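Long-range contact in transcriptional regulator, MarR family (Listeria monocytogenes str. 4b, PDB 2QWW), which probably binds DNA as a dimeric, winged-helix transcriptional repressor of the MarR (multiple antibiotic-resistance) family: residues Q43-Y51 / G107-T115. Sequence-based numbering, arbitrary orientation.
Sequences QLAMINVIY and GEDLSKRST
The ring of Tyr51 reaches across helix 105-115 and meets Glu108, Ser111 and Lys112, all three obliquely. Glu108 touches through its aliphatic part, CG standing 3.8 Å from Tyr51 CE1, while its carboxylate plane is turned 59° from the ring. At the phenol end, Lys112 CE comes within 3.4 Å of Tyr51 OH, the two side chains crossing at about a right angle. With CG anti to the backbone N, Tyr51 is directed at segment 107-115; this outer side of the interface is largely solvent-exposed.

The second flat group, the amide of Asn48, is engaged through its oxygen. Ser111 OG donates a hydrogen bond to Asn48 OD1 at 2.7 Å, lying in the carbonyl plane with a C=O...donor angle of 158°, a nearly head-on approach. It forms where the backbones come nearest, Asn48 CA and Ser111 CA being 5.9 Å apart, and should fix the rotation of the serine hydroxyl. On the amide's other branch, Asn48 ND2 passes Ser114 OG at 3.8 Å without bonding.

Deeper in the interface, where Leu44 and Ile47 are buried, aliphatic groups meet small polar ones. Ile47 CG2 packs 3.7 Å from Ser111 CB and equally close to the carbonyl O of Gly107. Both methyls of Leu44 face Ser114 OG, CD1 at 3.6 Å, and the other neighbours of Leu44 include Ala34 of helix 8-37.

The axes of segments 43-51 and 107-115 approach to 9.5 Å, with a signed crossing angle of -111°, a steep crossing with small serine and glycine residues at the interface. It joins helix 41-52 of the winged helix-turn-helix domain to the helix following the wing, as in the MarR fold.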
ATOM      1  N   GLN A  43      -4.689  -9.950  -8.348  1.00 34.73           N
ATOM      2  CA  GLN A  43      -4.684 -10.175  -9.800  1.00 33.37           C
ATOM      3  C   GLN A  43      -4.186  -8.959 -10.567  1.00 32.38           C
ATOM      4  O   GLN A  43      -3.448  -9.097 -11.536  1.00 32.56           O
ATOM      5  CB  GLN A  43      -6.064 -10.551 -10.320  1.00 33.04           C
ATOM      6  CG  GLN A  43      -6.444 -12.018 -10.134  1.00 34.76           C
ATOM      7  CD  GLN A  43      -7.830 -12.307 -10.680  1.00 31.41           C
ATOM      8  OE1 GLN A  43      -8.779 -11.623 -10.333  1.00 32.43           O
ATOM      9  NE2 GLN A  43      -7.950 -13.316 -11.524  1.00 28.54           N
ATOM     10  N   LEU A  44      -4.618  -7.773 -10.162  1.00 34.60           N
ATOM     11  CA  LEU A  44      -4.143  -6.526 -10.770  1.00 33.30           C
ATOM     12  C   LEU A  44      -2.699  -6.229 -10.432  1.00 32.62           C
ATOM     13  O   LEU A  44      -1.980  -5.735 -11.271  1.00 33.31           O
ATOM     14  CB  LEU A  44      -4.996  -5.348 -10.340  1.00 34.01           C
ATOM     15  CG  LEU A  44      -6.374  -5.312 -10.952  1.00 38.24           C
ATOM     16  CD1 LEU A  44      -7.211  -4.306 -10.216  1.00 43.24           C
ATOM     17  CD2 LEU A  44      -6.282  -4.994 -12.445  1.00 39.74           C
ATOM     18  N   ALA A  45      -2.266  -6.534  -9.216  1.00 33.63           N
ATOM     19  CA  ALA A  45      -0.869  -6.332  -8.859  1.00 35.45           C
ATOM     20  C   ALA A  45       0.023  -7.143  -9.801  1.00 36.58           C
ATOM     21  O   ALA A  45       1.034  -6.645 -10.307  1.00 37.48           O
ATOM     22  CB  ALA A  45      -0.628  -6.732  -7.424  1.00 38.09           C
HETATM   23  N   MSE A  46      -0.373  -8.389 -10.052  1.00 36.68           N
HETATM   24  CA  MSE A  46       0.342  -9.290 -10.971  1.00 34.74           C
HETATM   25  C   MSE A  46       0.355  -8.731 -12.382  1.00 35.36           C
HETATM   26  O   MSE A  46       1.403  -8.685 -13.027  1.00 33.93           O
HETATM   27  CB  MSE A  46      -0.323 -10.665 -10.949  1.00 34.70           C
HETATM   28  CG  MSE A  46       0.270 -11.737 -11.891  1.00 37.27           C
HETATM   29 SE   MSE A  46      -0.317 -13.614 -11.501  0.75 31.57          SE
HETATM   30  CE  MSE A  46       0.377 -13.776  -9.773  1.00 38.62           C
ATOM     31  N   ILE A  47      -0.817  -8.310 -12.851  1.00 36.82           N
ATOM     32  CA  ILE A  47      -0.977  -7.739 -14.189  1.00 36.35           C
ATOM     33  C   ILE A  47      -0.033  -6.567 -14.370  1.00 36.92           C
ATOM     34  O   ILE A  47       0.628  -6.462 -15.389  1.00 35.45           O
ATOM     35  CB  ILE A  47      -2.417  -7.237 -14.434  1.00 36.77           C
ATOM     36  CG1 ILE A  47      -3.408  -8.399 -14.484  1.00 39.84           C
ATOM     37  CG2 ILE A  47      -2.513  -6.458 -15.748  1.00 36.95           C
ATOM     38  CD1 ILE A  47      -3.416  -9.185 -15.761  1.00 43.50           C
ATOM     39  N   ASN A  48       0.040  -5.716 -13.353  1.00 39.31           N
ATOM     40  CA  ASN A  48       0.876  -4.527 -13.375  1.00 41.08           C
ATOM     41  C   ASN A  48       2.384  -4.818 -13.384  1.00 40.84           C
ATOM     42  O   ASN A  48       3.138  -4.142 -14.087  1.00 42.09           O
ATOM     43  CB  ASN A  48       0.467  -3.593 -12.231  1.00 40.58           C
ATOM     44  CG  ASN A  48      -0.944  -3.003 -12.435  1.00 43.33           C
ATOM     45  OD1 ASN A  48      -1.358  -2.735 -13.568  1.00 46.16           O
ATOM     46  ND2 ASN A  48      -1.677  -2.792 -11.332  1.00 42.79           N
ATOM     47  N   VAL A  49       2.804  -5.827 -12.635  1.00 39.52           N
ATOM     48  CA  VAL A  49       4.188  -6.273 -12.657  1.00 39.02           C
ATOM     49  C   VAL A  49       4.519  -6.798 -14.048  1.00 38.71           C
ATOM     50  O   VAL A  49       5.542  -6.451 -14.614  1.00 38.98           O
ATOM     51  CB  VAL A  49       4.444  -7.394 -11.652  1.00 38.48           C
ATOM     52  CG1 VAL A  49       5.803  -8.037 -11.881  1.00 40.84           C
ATOM     53  CG2 VAL A  49       4.323  -6.880 -10.194  1.00 40.30           C
ATOM     54  N   ILE A  50       3.638  -7.613 -14.612  1.00 38.90           N
ATOM     55  CA  ILE A  50       3.889  -8.205 -15.935  1.00 38.38           C
ATOM     56  C   ILE A  50       3.934  -7.134 -17.030  1.00 39.87           C
ATOM     57  O   ILE A  50       4.628  -7.284 -18.051  1.00 41.29           O
ATOM     58  CB  ILE A  50       2.849  -9.318 -16.269  1.00 37.46           C
ATOM     59  CG1 ILE A  50       2.944 -10.468 -15.269  1.00 37.80           C
ATOM     60  CG2 ILE A  50       3.076  -9.888 -17.643  1.00 37.01           C
ATOM     61  CD1 ILE A  50       1.847 -11.525 -15.423  1.00 38.18           C
ATOM     62  N   TYR A  51       3.186  -6.059 -16.835  1.00 41.19           N
ATOM     63  CA  TYR A  51       3.149  -4.977 -17.802  1.00 43.43           C
ATOM     64  C   TYR A  51       4.497  -4.258 -17.873  1.00 43.28           C
ATOM     65  O   TYR A  51       4.973  -3.938 -18.955  1.00 42.17           O
ATOM     66  CB  TYR A  51       2.055  -3.971 -17.432  1.00 45.63           C
ATOM     67  CG  TYR A  51       1.840  -2.872 -18.454  1.00 48.17           C
ATOM     68  CD1 TYR A  51       1.558  -3.174 -19.785  1.00 50.44           C
ATOM     69  CD2 TYR A  51       1.874  -1.534 -18.083  1.00 53.69           C
ATOM     70  CE1 TYR A  51       1.344  -2.174 -20.721  1.00 51.84           C
ATOM     71  CE2 TYR A  51       1.663  -0.526 -19.008  1.00 53.52           C
ATOM     72  CZ  TYR A  51       1.394  -0.854 -20.331  1.00 54.25           C
ATOM     73  OH  TYR A  51       1.173   0.145 -21.252  1.00 53.30           O
ATOM     74  N   GLY A 107      -5.057  -7.643 -21.489  1.00 34.06           N
ATOM     75  CA  GLY A 107      -4.312  -7.462 -20.239  1.00 34.32           C
ATOM     76  C   GLY A 107      -3.798  -6.028 -20.129  1.00 35.55           C
ATOM     77  O   GLY A 107      -3.875  -5.416 -19.063  1.00 32.92           O
ATOM     78  N   GLU A 108      -3.264  -5.493 -21.231  1.00 37.56           N
ATOM     79  CA  GLU A 108      -2.720  -4.123 -21.242  1.00 41.31           C
ATOM     80  C   GLU A 108      -3.838  -3.111 -20.948  1.00 41.24           C
ATOM     81  O   GLU A 108      -3.687  -2.225 -20.101  1.00 42.24           O
ATOM     82  CB  GLU A 108      -2.019  -3.817 -22.595  1.00 42.62           C
ATOM     83  CG  GLU A 108      -0.719  -4.615 -22.842  1.00 45.40           C
ATOM     84  CD  GLU A 108      -0.129  -4.459 -24.257  1.00 46.01           C
ATOM     85  OE1 GLU A 108      -0.684  -3.684 -25.071  1.00 53.54           O
ATOM     86  OE2 GLU A 108       0.899  -5.124 -24.557  1.00 50.54           O
ATOM     87  N   ASP A 109      -4.978  -3.300 -21.613  1.00 42.58           N
ATOM     88  CA  ASP A 109      -6.156  -2.440 -21.467  1.00 41.46           C
ATOM     89  C   ASP A 109      -6.631  -2.318 -20.023  1.00 41.45           C
ATOM     90  O   ASP A 109      -6.864  -1.202 -19.559  1.00 41.02           O
ATOM     91  CB  ASP A 109      -7.302  -2.955 -22.331  1.00 41.50           C
ATOM     92  CG  ASP A 109      -6.982  -2.924 -23.824  1.00 48.64           C
ATOM     93  OD1 ASP A 109      -5.968  -2.293 -24.204  1.00 61.05           O
ATOM     94  OD2 ASP A 109      -7.738  -3.537 -24.620  1.00 52.21           O
ATOM     95  N   LEU A 110      -6.769  -3.450 -19.323  1.00 40.32           N
ATOM     96  CA  LEU A 110      -7.194  -3.449 -17.913  1.00 40.72           C
ATOM     97  C   LEU A 110      -6.118  -2.932 -16.970  1.00 41.03           C
ATOM     98  O   LEU A 110      -6.442  -2.336 -15.931  1.00 41.02           O
ATOM     99  CB  LEU A 110      -7.627  -4.846 -17.450  1.00 40.77           C
ATOM    100  CG  LEU A 110      -8.736  -5.520 -18.255  1.00 42.01           C
ATOM    101  CD1 LEU A 110      -8.983  -6.916 -17.726  1.00 44.86           C
ATOM    102  CD2 LEU A 110     -10.000  -4.698 -18.214  1.00 43.11           C
ATOM    103  N   SER A 111      -4.848  -3.206 -17.281  1.00 40.45           N
ATOM    104  CA  SER A 111      -3.750  -2.655 -16.490  1.00 39.54           C
ATOM    105  C   SER A 111      -3.908  -1.131 -16.496  1.00 39.85           C
ATOM    106  O   SER A 111      -3.960  -0.498 -15.447  1.00 37.50           O
ATOM    107  CB  SER A 111      -2.397  -3.025 -17.092  1.00 39.76           C
ATOM    108  OG  SER A 111      -1.351  -2.586 -16.244  1.00 39.52           O
ATOM    109  N   LYS A 112      -4.059  -0.572 -17.690  1.00 40.08           N
ATOM    110  CA  LYS A 112      -4.260   0.865 -17.883  1.00 43.52           C
ATOM    111  C   LYS A 112      -5.460   1.422 -17.092  1.00 44.16           C
ATOM    112  O   LYS A 112      -5.362   2.472 -16.447  1.00 43.90           O
ATOM    113  CB  LYS A 112      -4.404   1.175 -19.379  1.00 43.20           C
ATOM    114  CG  LYS A 112      -3.093   1.015 -20.159  1.00 44.58           C
ATOM    115  CD  LYS A 112      -3.315   0.945 -21.650  1.00 44.77           C
ATOM    116  CE  LYS A 112      -1.999   0.750 -22.393  1.00 49.35           C
ATOM    117  NZ  LYS A 112      -2.218   0.561 -23.862  1.00 41.80           N
ATOM    118  N   ARG A 113      -6.581   0.710 -17.124  1.00 44.29           N
ATOM    119  CA  ARG A 113      -7.756   1.137 -16.373  1.00 44.89           C
ATOM    120  C   ARG A 113      -7.532   1.002 -14.861  1.00 45.68           C
ATOM    121  O   ARG A 113      -8.173   1.698 -14.061  1.00 46.94           O
ATOM    122  CB  ARG A 113      -8.996   0.367 -16.834  1.00 45.27           C
ATOM    123  CG  ARG A 113      -9.416   0.679 -18.277  1.00 46.42           C
ATOM    124  CD  ARG A 113     -10.633  -0.133 -18.695  1.00 46.54           C
ATOM    125  NE  ARG A 113     -11.719   0.063 -17.739  1.00 48.36           N
ATOM    126  CZ  ARG A 113     -12.827  -0.673 -17.665  1.00 51.96           C
ATOM    127  NH1 ARG A 113     -13.038  -1.693 -18.492  1.00 51.72           N
ATOM    128  NH2 ARG A 113     -13.732  -0.386 -16.729  1.00 51.03           N
ATOM    129  N   SER A 114      -6.616   0.123 -14.459  1.00 45.41           N
ATOM    130  CA  SER A 114      -6.290  -0.033 -13.038  1.00 44.55           C
ATOM    131  C   SER A 114      -5.437   1.129 -12.513  1.00 46.02           C
ATOM    132  O   SER A 114      -5.573   1.541 -11.356  1.00 46.05           O
ATOM    133  CB  SER A 114      -5.531  -1.337 -12.802  1.00 44.03           C
ATOM    134  OG  SER A 114      -5.301  -1.527 -11.415  1.00 46.13           O
ATOM    135  N   THR A 115      -4.548   1.651 -13.354  1.00 47.76           N
ATOM    136  CA  THR A 115      -3.661   2.757 -12.947  1.00 48.41           C
ATOM    137  C   THR A 115      -4.391   4.099 -12.994  1.00 48.03           C
ATOM    138  O   THR A 115      -4.181   4.938 -12.119  1.00 51.23           O
ATOM    139  CB  THR A 115      -2.397   2.795 -13.817  1.00 48.77           C
ATOM    140  OG1 THR A 115      -2.764   2.925 -15.202  1.00 51.42           O
ATOM    141  CG2 THR A 115      -1.612   1.514 -13.630  1.00 47.36           C
TER